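Local coordinates for penicillin-binding protein (Bacillus halodurans, PDB 3TG9), which belongs to the serine beta-lactamase and penicillin-binding protein family and probably forms an acyl-enzyme with beta-lactams or peptidoglycan peptides through a nucleophilic serine, at residues T9-W14 and G18-K23; D105-E110 and E116-D121; E266-Y271 and K278-A283. All blocks are in the same frame, centred on the assembly; numbering follows the deposited sequence.

Interaction 1 (T9-W14 and G18-K23); sequences TIMEDW and GTALMK
Three torsions aim the side chain of Met11 at the backbone of Gly18 and the methyl of Ala20. The first sets CG beside the backbone N and anti to the carbonyl carbon (chi1 -74°), the second runs straight on, and a bend at the third (chi3 69°) folds the end over. The sulfur and the terminal methyl therefore have separate partners. Met11 SD lies 3.5 Å from Ala20 CB, an apolar contact. Met11 CE turns toward the start of the strand, 3.4 Å from Gly18 O. The peptide between Gly18 and Thr19 is thus covered by a methyl group.

Small residues suit this side of the strand. Ala20 directs its single methyl at the helix, and Gly18 puts no side chain beside the methionine methyl. Thr19, between them, points away, and its OG1 is hydrogen-bonded to Ser33 OG and to Glu46 O. Methionine, long and unbranched, spans the distance between helix 9-13 and strand 18-23, whose axes approach to 9.9 Å. Its side chain also touches Leu16 and Leu34, while the neighbouring Ile10 packs on Ala326 of helix 320-330.

The axes run at 144°, roughly antiparallel, after a short connection. An N-terminal helix laid against the central antiparallel sheet beside the C-terminal helix is characteristic of the alpha/beta domain of serine beta-lactamases and penicillin-binding proteins.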
loop_
_atom_site.group_PDB
_atom_site.type_symbol
_atom_site.label_atom_id
_atom_site.label_comp_id
_atom_site.label_asym_id
_atom_site.label_seq_id
_atom_site.Cartn_x
_atom_site.Cartn_y
_atom_site.Cartn_z
ATOM N N THR B 9 -26.927 15.235 9.509
ATOM C CA THR B 9 -27.443 14.652 10.735
ATOM C C THR B 9 -27.509 13.143 10.604
ATOM O O THR B 9 -27.206 12.405 11.547
ATOM C CB THR B 9 -28.853 15.172 11.040
ATOM O OG1 THR B 9 -28.848 16.606 11.023
ATOM C CG2 THR B 9 -29.315 14.677 12.397
ATOM N N ILE B 10 -27.916 12.688 9.425
ATOM C CA ILE B 10 -28.012 11.259 9.159
ATOM C C ILE B 10 -26.644 10.596 9.323
ATOM O O ILE B 10 -26.498 9.597 10.036
ATOM C CB ILE B 10 -28.576 10.987 7.748
ATOM C CG1 ILE B 10 -30.067 11.348 7.692
ATOM C CG2 ILE B 10 -28.369 9.528 7.363
ATOM C CD1 ILE B 10 -30.610 11.555 6.282
ATOM N N MET B 11 -25.641 11.168 8.673
ATOM C CA MET B 11 -24.286 10.618 8.731
ATOM C C MET B 11 -23.654 10.724 10.116
ATOM O O MET B 11 -22.941 9.816 10.557
ATOM C CB MET B 11 -23.411 11.254 7.653
ATOM C CG MET B 11 -23.762 10.710 6.283
ATOM S SD MET B 11 -22.848 11.429 4.935
ATOM C CE MET B 11 -21.212 10.749 5.272
ATOM N N GLU B 12 -23.947 11.822 10.803
ATOM C CA GLU B 12 -23.456 12.040 12.155
ATOM C C GLU B 12 -24.036 10.999 13.096
ATOM O O GLU B 12 -23.337 10.464 13.954
ATOM C CB GLU B 12 -23.832 13.445 12.628
ATOM C CG GLU B 12 -22.849 14.058 13.614
ATOM C CD GLU B 12 -22.628 15.542 13.353
ATOM O OE1 GLU B 12 -23.353 16.108 12.502
ATOM O OE2 GLU B 12 -21.730 16.142 13.989
ATOM N N ASP B 13 -25.322 10.708 12.917
ATOM C CA ASP B 13 -26.019 9.758 13.774
ATOM C C ASP B 13 -25.543 8.331 13.535
ATOM O O ASP B 13 -25.463 7.521 14.466
ATOM C CB ASP B 13 -27.532 9.865 13.561
ATOM C CG ASP B 13 -28.105 11.169 14.098
ATOM O OD1 ASP B 13 -27.663 11.616 15.180
ATOM O OD2 ASP B 13 -28.996 11.747 13.438
ATOM N N TRP B 14 -25.223 8.025 12.285
ATOM C CA TRP B 14 -24.731 6.695 11.951
ATOM C C TRP B 14 -23.206 6.634 11.955
ATOM O O TRP B 14 -22.621 5.592 11.649
ATOM C CB TRP B 14 -25.294 6.241 10.606
ATOM C CG TRP B 14 -26.765 5.994 10.661
ATOM C CD1 TRP B 14 -27.759 6.824 10.221
ATOM C CD2 TRP B 14 -27.420 4.841 11.208
ATOM N NE1 TRP B 14 -28.989 6.251 10.451
ATOM C CE2 TRP B 14 -28.806 5.035 11.055
ATOM C CE3 TRP B 14 -26.961 3.661 11.806
ATOM C CZ2 TRP B 14 -29.741 4.096 11.478
ATOM C CZ3 TRP B 14 -27.892 2.727 12.227
ATOM C CH2 TRP B 14 -29.266 2.950 12.060
ATOM N N GLY B 18 -17.585 9.323 4.990
ATOM C CA GLY B 18 -17.680 9.267 3.548
ATOM C C GLY B 18 -18.430 10.478 3.029
ATOM O O GLY B 18 -18.393 11.548 3.641
ATOM N N THR B 19 -19.108 10.301 1.899
ATOM C CA THR B 19 -19.924 11.345 1.292
ATOM C C THR B 19 -21.259 10.777 0.800
ATOM O O THR B 19 -21.288 9.829 0.006
ATOM C CB THR B 19 -19.202 11.993 0.113
ATOM O OG1 THR B 19 -18.039 12.685 0.591
ATOM C CG2 THR B 19 -20.125 12.976 -0.611
ATOM N N ALA B 20 -22.359 11.353 1.280
ATOM C CA ALA B 20 -23.694 10.984 0.805
ATOM C C ALA B 20 -24.278 12.068 -0.092
ATOM O O ALA B 20 -23.943 13.244 0.046
ATOM C CB ALA B 20 -24.623 10.705 1.979
ATOM N N LEU B 21 -25.148 11.669 -1.016
ATOM C CA LEU B 21 -25.809 12.604 -1.919
ATOM C C LEU B 21 -27.275 12.212 -2.130
ATOM O O LEU B 21 -27.616 11.024 -2.172
ATOM C CB LEU B 21 -25.071 12.669 -3.262
ATOM C CG LEU B 21 -25.691 13.430 -4.438
ATOM C CD1 LEU B 21 -24.629 13.815 -5.433
ATOM C CD2 LEU B 21 -26.760 12.607 -5.130
ATOM N N MET B 22 -28.141 13.215 -2.257
ATOM C CA MET B 22 -29.550 12.980 -2.597
ATOM C C MET B 22 -30.058 14.026 -3.575
ATOM O O MET B 22 -29.880 15.219 -3.361
ATOM C CB MET B 22 -30.436 13.010 -1.358
ATOM C CG MET B 22 -31.823 13.528 -1.665
ATOM S SD MET B 22 -32.762 13.944 -0.191
ATOM C CE MET B 22 -33.519 12.370 0.180
ATOM N N LYS B 23 -30.686 13.577 -4.650
ATOM C CA LYS B 23 -31.235 14.502 -5.625
ATOM C C LYS B 23 -32.680 14.149 -5.963
ATOM O O LYS B 23 -32.988 12.992 -6.267
ATOM C CB LYS B 23 -30.378 14.526 -6.887
ATOM C CG LYS B 23 -31.121 14.985 -8.118
ATOM C CD LYS B 23 -30.195 15.646 -9.115
ATOM C CE LYS B 23 -30.931 15.988 -10.386
ATOM N NZ LYS B 23 -30.589 17.347 -10.868
#

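Interaction 2 (D105-E110 and E116-D121); sequences DYFDEE and EDLWKD
Leu118 sets both methyls against Phe107, and CD2 also reaches Tyr106, although neither backbone segment is a regular helix or strand and no hydrogen bond joins them. Leu118 CD1 lies 3.6 Å from Phe107 CD1, and Leu118 CD2 is 3.8 Å from Tyr106 CD1. A branched leucine suits this place because its two methyls cover Phe107 while one of them also reaches Tyr106, crossing each side chain at about a right angle. Trp119 adds a lighter touch, with its CH2 4.0 Å from Tyr106 CE1. Leu118 CB meanwhile sits over the centre of the Trp119 ring, 3.6 Å above its plane.

Different first torsions place the two rings: Phe107 CG is anti to its backbone N (chi1 -172°), whereas Tyr106 CG stands between N and the carbonyl carbon (chi1 70°). Asp105 makes an Asx turn, its OD1 accepting from Phe107 N over 3.1 Å. Phe115 meets both Phe107 and Trp119 edge-to-face.

Tyr106 lies near, without touching, the probable SxxK active-site residues. Cohesion across this loop is apolar and not directional, whereas polar bonds lead outside it: Tyr106 OH hydrogen-bonds to Asp227 OD2, and the backbone Trp119 O to Tyr125 OH of the second subunit, so the same packing also abuts the dimer interface.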
loop_
_atom_site.group_PDB
_atom_site.type_symbol
_atom_site.label_atom_id
_atom_site.label_comp_id
_atom_site.label_asym_id
_atom_site.label_seq_id
_atom_site.Cartn_x
_atom_site.Cartn_y
_atom_site.Cartn_z
ATOM N N ASP B 105 -16.229 -19.423 -9.148
ATOM C CA ASP B 105 -15.878 -18.074 -8.720
ATOM C C ASP B 105 -14.529 -18.148 -8.016
ATOM O O ASP B 105 -14.147 -19.209 -7.524
ATOM C CB ASP B 105 -16.945 -17.584 -7.743
ATOM C CG ASP B 105 -17.006 -16.068 -7.637
ATOM O OD1 ASP B 105 -16.029 -15.386 -8.024
ATOM O OD2 ASP B 105 -18.052 -15.574 -7.158
ATOM N N TYR B 106 -13.792 -17.042 -7.966
ATOM C CA TYR B 106 -12.586 -17.016 -7.144
ATOM C C TYR B 106 -12.924 -16.524 -5.737
ATOM O O TYR B 106 -12.115 -16.625 -4.818
ATOM C CB TYR B 106 -11.487 -16.166 -7.788
ATOM C CG TYR B 106 -11.752 -14.672 -7.802
ATOM C CD1 TYR B 106 -11.181 -13.835 -6.849
ATOM C CD2 TYR B 106 -12.558 -14.099 -8.775
ATOM C CE1 TYR B 106 -11.408 -12.466 -6.857
ATOM C CE2 TYR B 106 -12.792 -12.729 -8.793
ATOM C CZ TYR B 106 -12.218 -11.921 -7.831
ATOM O OH TYR B 106 -12.454 -10.565 -7.848
ATOM N N PHE B 107 -14.142 -16.010 -5.582
ATOM C CA PHE B 107 -14.616 -15.476 -4.307
ATOM C C PHE B 107 -16.133 -15.622 -4.227
ATOM O O PHE B 107 -16.887 -14.718 -4.612
ATOM C CB PHE B 107 -14.199 -14.000 -4.143
ATOM C CG PHE B 107 -14.489 -13.431 -2.775
ATOM C CD1 PHE B 107 -13.892 -13.965 -1.647
ATOM C CD2 PHE B 107 -15.349 -12.352 -2.619
ATOM C CE1 PHE B 107 -14.158 -13.447 -0.386
ATOM C CE2 PHE B 107 -15.618 -11.830 -1.360
ATOM C CZ PHE B 107 -15.020 -12.381 -0.246
ATOM N N ASP B 108 -16.576 -16.777 -3.744
ATOM C CA ASP B 108 -18.000 -17.068 -3.612
ATOM C C ASP B 108 -18.532 -16.439 -2.333
ATOM O O ASP B 108 -18.319 -16.961 -1.237
ATOM C CB ASP B 108 -18.222 -18.578 -3.588
ATOM C CG ASP B 108 -19.682 -18.954 -3.645
ATOM O OD1 ASP B 108 -19.969 -20.072 -4.112
ATOM O OD2 ASP B 108 -20.539 -18.145 -3.232
ATOM N N GLU B 109 -19.229 -15.320 -2.488
ATOM C CA GLU B 109 -19.669 -14.510 -1.357
ATOM C C GLU B 109 -20.765 -15.180 -0.533
ATOM O O GLU B 109 -21.112 -14.715 0.553
ATOM C CB GLU B 109 -20.120 -13.127 -1.846
ATOM C CG GLU B 109 -19.033 -12.393 -2.642
ATOM C CD GLU B 109 -19.353 -10.922 -2.891
ATOM O OE1 GLU B 109 -18.920 -10.383 -3.936
ATOM O OE2 GLU B 109 -20.039 -10.308 -2.042
ATOM N N GLU B 110 -21.301 -16.277 -1.056
ATOM C CA GLU B 110 -22.324 -17.049 -0.362
ATOM C C GLU B 110 -21.715 -17.937 0.728
ATOM O O GLU B 110 -22.409 -18.365 1.652
ATOM C CB GLU B 110 -23.114 -17.895 -1.368
ATOM C CG GLU B 110 -23.892 -19.057 -0.758
ATOM C CD GLU B 110 -24.694 -19.831 -1.795
ATOM O OE1 GLU B 110 -25.197 -19.195 -2.751
ATOM O OE2 GLU B 110 -24.817 -21.070 -1.649
ATOM N N GLU B 116 -9.593 -10.593 2.128
ATOM C CA GLU B 116 -8.160 -10.425 2.308
ATOM C C GLU B 116 -7.395 -11.738 2.162
ATOM O O GLU B 116 -6.319 -11.768 1.560
ATOM C CB GLU B 116 -7.822 -9.751 3.641
ATOM C CG GLU B 116 -6.369 -9.261 3.693
ATOM C CD GLU B 116 -6.074 -8.371 4.884
ATOM O OE1 GLU B 116 -7.009 -8.035 5.636
ATOM O OE2 GLU B 116 -4.894 -8.001 5.070
ATOM N N ASP B 117 -7.949 -12.823 2.692
ATOM C CA ASP B 117 -7.246 -14.109 2.701
ATOM C C ASP B 117 -6.944 -14.675 1.306
ATOM O O ASP B 117 -6.158 -15.623 1.166
ATOM C CB ASP B 117 -8.024 -15.139 3.511
ATOM C CG ASP B 117 -7.211 -16.386 3.794
ATOM O OD1 ASP B 117 -6.136 -16.261 4.431
ATOM O OD2 ASP B 117 -7.646 -17.487 3.380
ATOM N N LEU B 118 -7.571 -14.098 0.286
ATOM C CA LEU B 118 -7.337 -14.503 -1.098
ATOM C C LEU B 118 -5.931 -14.127 -1.542
ATOM O O LEU B 118 -5.345 -14.761 -2.423
ATOM C CB LEU B 118 -8.342 -13.820 -2.027
ATOM C CG LEU B 118 -9.766 -14.373 -2.114
ATOM C CD1 LEU B 118 -10.430 -14.404 -0.750
ATOM C CD2 LEU B 118 -10.568 -13.534 -3.087
ATOM N N TRP B 119 -5.399 -13.078 -0.931
ATOM C CA TRP B 119 -4.123 -12.522 -1.355
ATOM C C TRP B 119 -2.992 -12.935 -0.441
ATOM O O TRP B 119 -1.913 -12.355 -0.479
ATOM C CB TRP B 119 -4.226 -11.007 -1.393
ATOM C CG TRP B 119 -5.526 -10.588 -1.896
ATOM C CD1 TRP B 119 -6.401 -9.735 -1.296
ATOM C CD2 TRP B 119 -6.154 -11.030 -3.108
ATOM N NE1 TRP B 119 -7.529 -9.604 -2.063
ATOM C CE2 TRP B 119 -7.404 -10.387 -3.181
ATOM C CE3 TRP B 119 -5.772 -11.898 -4.139
ATOM C CZ2 TRP B 119 -8.288 -10.589 -4.246
ATOM C CZ3 TRP B 119 -6.648 -12.096 -5.194
ATOM C CH2 TRP B 119 -7.891 -11.440 -5.241
ATOM N N LYS B 120 -3.244 -13.945 0.379
ATOM C CA LYS B 120 -2.243 -14.432 1.313
ATOM C C LYS B 120 -1.032 -15.025 0.590
ATOM O O LYS B 120 0.102 -14.870 1.037
ATOM C CB LYS B 120 -2.858 -15.472 2.249
ATOM C CG LYS B 120 -1.984 -15.803 3.440
ATOM C CD LYS B 120 -2.408 -17.104 4.110
ATOM C CE LYS B 120 -1.453 -17.466 5.246
ATOM N NZ LYS B 120 -0.014 -17.433 4.825
ATOM N N ASP B 121 -1.284 -15.697 -0.530
ATOM C CA ASP B 121 -0.243 -16.382 -1.291
ATOM C C ASP B 121 -0.064 -15.762 -2.669
ATOM O O ASP B 121 1.005 -15.858 -3.271
ATOM C CB ASP B 121 -0.594 -17.860 -1.442
ATOM C CG ASP B 121 -0.388 -18.642 -0.156
ATOM O OD1 ASP B 121 0.554 -18.309 0.600
ATOM O OD2 ASP B 121 -1.166 -19.589 0.099
#

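Interaction 3 (E266-Y271 and K278-A283); sequences EDDDYY and KQQDGA
Backbone pairing comes first: Asp268 O accepts from Gln279 N over 3.0 Å. The same oxygen receives a CA-H...O contact from Lys278. Next along, Asp269 and Lys278 form an antiparallel non-hydrogen-bonded pair, in which the side chains of both leave the same face of the sheet.

That pair carries the charged interaction. Lys278 and Asp269 lie side by side, and bends at chi2 and chi3 of the lysine (76° for chi2) steer its chain across so that NZ comes 2.9 Å from Asp269 OD1, making a salt bridge through the syn lone pair of that oxygen. A long, flexible lysine suits the site because it can reach a short aspartate. Its CD also packs 3.8 Å from Asp268 CB.

A second carboxylate is held by an amide. Gln280 NE2 donates to Asp268 OD2 over 2.8 Å, bent to 137° and arriving from above the carboxylate plane. Asp268 thus binds the other segment through backbone and side chain alike, from its place as third residue of the type II' turn from Glu266 to Asp269.

Side-chain packing and a water complete the account. Gln279 CB packs 3.8 Å from Tyr270 CE1. Gln279 NE2 comes within 3.6 Å of Tyr270 CZ, with ring and amide planes 45° apart. A water in the plane of the tyrosine ring, at its edge, links Tyr270 OH (3.0 Å) to Gln279 O, to which it donates. His264 stacks on this ring, and Pro261 also touches it.

With two acidic side chains each matched by a donor from 278-283, this partly exposed hairpin is joined by polar bonds as well as by sheet pairing, and the salt bridge probably favours the charged forms of Asp269 and Lys278.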
loop_
_atom_site.group_PDB
_atom_site.type_symbol
_atom_site.label_atom_id
_atom_site.label_comp_id
_atom_site.label_asym_id
_atom_site.label_seq_id
_atom_site.Cartn_x
_atom_site.Cartn_y
_atom_site.Cartn_z
ATOM N N GLU B 266 -35.110 -13.292 -4.683
ATOM C CA GLU B 266 -35.953 -13.638 -3.548
ATOM C C GLU B 266 -36.838 -12.461 -3.190
ATOM O O GLU B 266 -36.405 -11.311 -3.243
ATOM C CB GLU B 266 -35.108 -14.028 -2.336
ATOM C CG GLU B 266 -34.497 -12.851 -1.596
ATOM C CD GLU B 266 -34.131 -13.192 -0.154
ATOM O OE1 GLU B 266 -33.769 -12.262 0.605
ATOM O OE2 GLU B 266 -34.207 -14.387 0.223
ATOM N N ASP B 267 -38.085 -12.749 -2.843
ATOM C CA ASP B 267 -38.992 -11.714 -2.379
ATOM C C ASP B 267 -39.082 -10.566 -3.378
ATOM O O ASP B 267 -39.557 -10.750 -4.497
ATOM C CB ASP B 267 -38.522 -11.192 -1.021
ATOM C CG ASP B 267 -38.382 -12.296 0.010
ATOM O OD1 ASP B 267 -39.283 -13.161 0.073
ATOM O OD2 ASP B 267 -37.376 -12.296 0.756
ATOM N N ASP B 268 -38.606 -9.393 -2.964
ATOM C CA ASP B 268 -38.723 -8.167 -3.748
ATOM C C ASP B 268 -37.502 -7.913 -4.615
ATOM O O ASP B 268 -37.480 -6.967 -5.398
ATOM C CB ASP B 268 -38.920 -6.966 -2.826
ATOM C CG ASP B 268 -40.334 -6.861 -2.314
ATOM O OD1 ASP B 268 -41.198 -7.629 -2.799
ATOM O OD2 ASP B 268 -40.583 -6.008 -1.431
ATOM N N ASP B 269 -36.492 -8.758 -4.471
ATOM C CA ASP B 269 -35.254 -8.569 -5.192
ATOM C C ASP B 269 -35.195 -9.312 -6.518
ATOM O O ASP B 269 -35.373 -10.531 -6.584
ATOM C CB ASP B 269 -34.065 -8.958 -4.310
ATOM C CG ASP B 269 -34.010 -8.146 -3.041
ATOM O OD1 ASP B 269 -34.107 -6.901 -3.132
ATOM O OD2 ASP B 269 -33.888 -8.744 -1.954
ATOM N N TYR B 270 -34.917 -8.546 -7.565
ATOM C CA TYR B 270 -34.667 -9.072 -8.892
ATOM C C TYR B 270 -33.320 -8.533 -9.354
ATOM O O TYR B 270 -32.804 -7.588 -8.769
ATOM C CB TYR B 270 -35.773 -8.621 -9.842
ATOM C CG TYR B 270 -37.141 -9.106 -9.416
ATOM C CD1 TYR B 270 -37.777 -8.557 -8.311
ATOM C CD2 TYR B 270 -37.788 -10.126 -10.109
ATOM C CE1 TYR B 270 -39.022 -9.006 -7.903
ATOM C CE2 TYR B 270 -39.047 -10.580 -9.714
ATOM C CZ TYR B 270 -39.654 -10.013 -8.610
ATOM O OH TYR B 270 -40.885 -10.453 -8.195
ATOM N N TYR B 271 -32.750 -9.138 -10.389
ATOM C CA TYR B 271 -31.503 -8.645 -10.965
ATOM C C TYR B 271 -31.715 -8.387 -12.448
ATOM O O TYR B 271 -32.410 -9.151 -13.123
ATOM C CB TYR B 271 -30.376 -9.661 -10.761
ATOM C CG TYR B 271 -28.971 -9.072 -10.767
ATOM C CD1 TYR B 271 -28.120 -9.257 -11.852
ATOM C CD2 TYR B 271 -28.499 -8.346 -9.683
ATOM C CE1 TYR B 271 -26.845 -8.736 -11.855
ATOM C CE2 TYR B 271 -27.222 -7.820 -9.676
ATOM C CZ TYR B 271 -26.399 -8.011 -10.769
ATOM O OH TYR B 271 -25.122 -7.486 -10.769
ATOM N N LYS B 278 -35.641 -3.442 -7.222
ATOM C CA LYS B 278 -36.595 -3.612 -6.142
ATOM C C LYS B 278 -37.985 -3.463 -6.723
ATOM O O LYS B 278 -38.340 -2.404 -7.239
ATOM C CB LYS B 278 -36.362 -2.583 -5.043
ATOM C CG LYS B 278 -37.135 -2.863 -3.766
ATOM C CD LYS B 278 -36.493 -4.005 -2.980
ATOM C CE LYS B 278 -35.026 -3.694 -2.701
ATOM N NZ LYS B 278 -34.501 -4.520 -1.586
ATOM N N GLN B 279 -38.761 -4.538 -6.656
ATOM C CA GLN B 279 -40.108 -4.550 -7.219
ATOM C C GLN B 279 -41.098 -5.130 -6.217
ATOM O O GLN B 279 -41.007 -6.301 -5.838
ATOM C CB GLN B 279 -40.134 -5.371 -8.504
ATOM C CG GLN B 279 -41.444 -5.300 -9.257
ATOM C CD GLN B 279 -41.501 -6.306 -10.385
ATOM O OE1 GLN B 279 -41.176 -5.993 -11.525
ATOM N NE2 GLN B 279 -41.894 -7.531 -10.064
ATOM N N GLN B 280 -42.040 -4.302 -5.789
ATOM C CA GLN B 280 -42.990 -4.689 -4.761
ATOM C C GLN B 280 -44.394 -4.209 -5.121
ATOM O O GLN B 280 -44.584 -3.062 -5.528
ATOM C CB GLN B 280 -42.555 -4.117 -3.411
ATOM C CG GLN B 280 -42.139 -2.654 -3.479
ATOM C CD GLN B 280 -41.047 -2.296 -2.474
ATOM O OE1 GLN B 280 -40.840 -1.120 -2.156
ATOM N NE2 GLN B 280 -40.342 -3.309 -1.977
ATOM N N ASP B 281 -45.367 -5.105 -4.979
ATOM C CA ASP B 281 -46.762 -4.800 -5.282
ATOM C C ASP B 281 -46.921 -4.394 -6.747
ATOM O O ASP B 281 -47.610 -3.426 -7.059
ATOM C CB ASP B 281 -47.294 -3.699 -4.352
ATOM C CG ASP B 281 -47.177 -4.068 -2.875
ATOM O OD1 ASP B 281 -47.690 -5.142 -2.479
ATOM O OD2 ASP B 281 -46.577 -3.280 -2.108
ATOM N N GLY B 282 -46.265 -5.138 -7.634
ATOM C CA GLY B 282 -46.355 -4.906 -9.066
ATOM C C GLY B 282 -45.861 -3.554 -9.562
ATOM O O GLY B 282 -46.383 -3.023 -10.540
ATOM N N ALA B 283 -44.860 -2.992 -8.891
ATOM C CA ALA B 283 -44.226 -1.767 -9.354
ATOM C C ALA B 283 -42.764 -1.699 -8.887
ATOM O O ALA B 283 -42.444 -2.054 -7.753
ATOM C CB ALA B 283 -44.996 -0.560 -8.874
HETATM O O HOH W 1 -42.282 -8.760 -6.150
#

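How the interactions relate
The contacts follow one another along the chain, each closing before the next opens. Interactions 1 and 3 share the large antiparallel sheet: strand 18-24 lies next to the edge strand 30-34, whereas strands 276-279 and 269-271 lie toward the other edge. Their centres are about 26 Å apart, with strands 308-314, 296-303 and 284-293 between. Interaction 2 belongs to the long loop region between helices 93-98 and 155-168, its centre about 31 Å from that of interaction 1 and about 30 Å from that of interaction 3. None touches another; the closest approach, about 10 Å between nearest atoms, separates interactions 2 and 3. The contacts thus lie in separate parts of one beta-lactamase-like chain: two in its sheet, one in the long loop region.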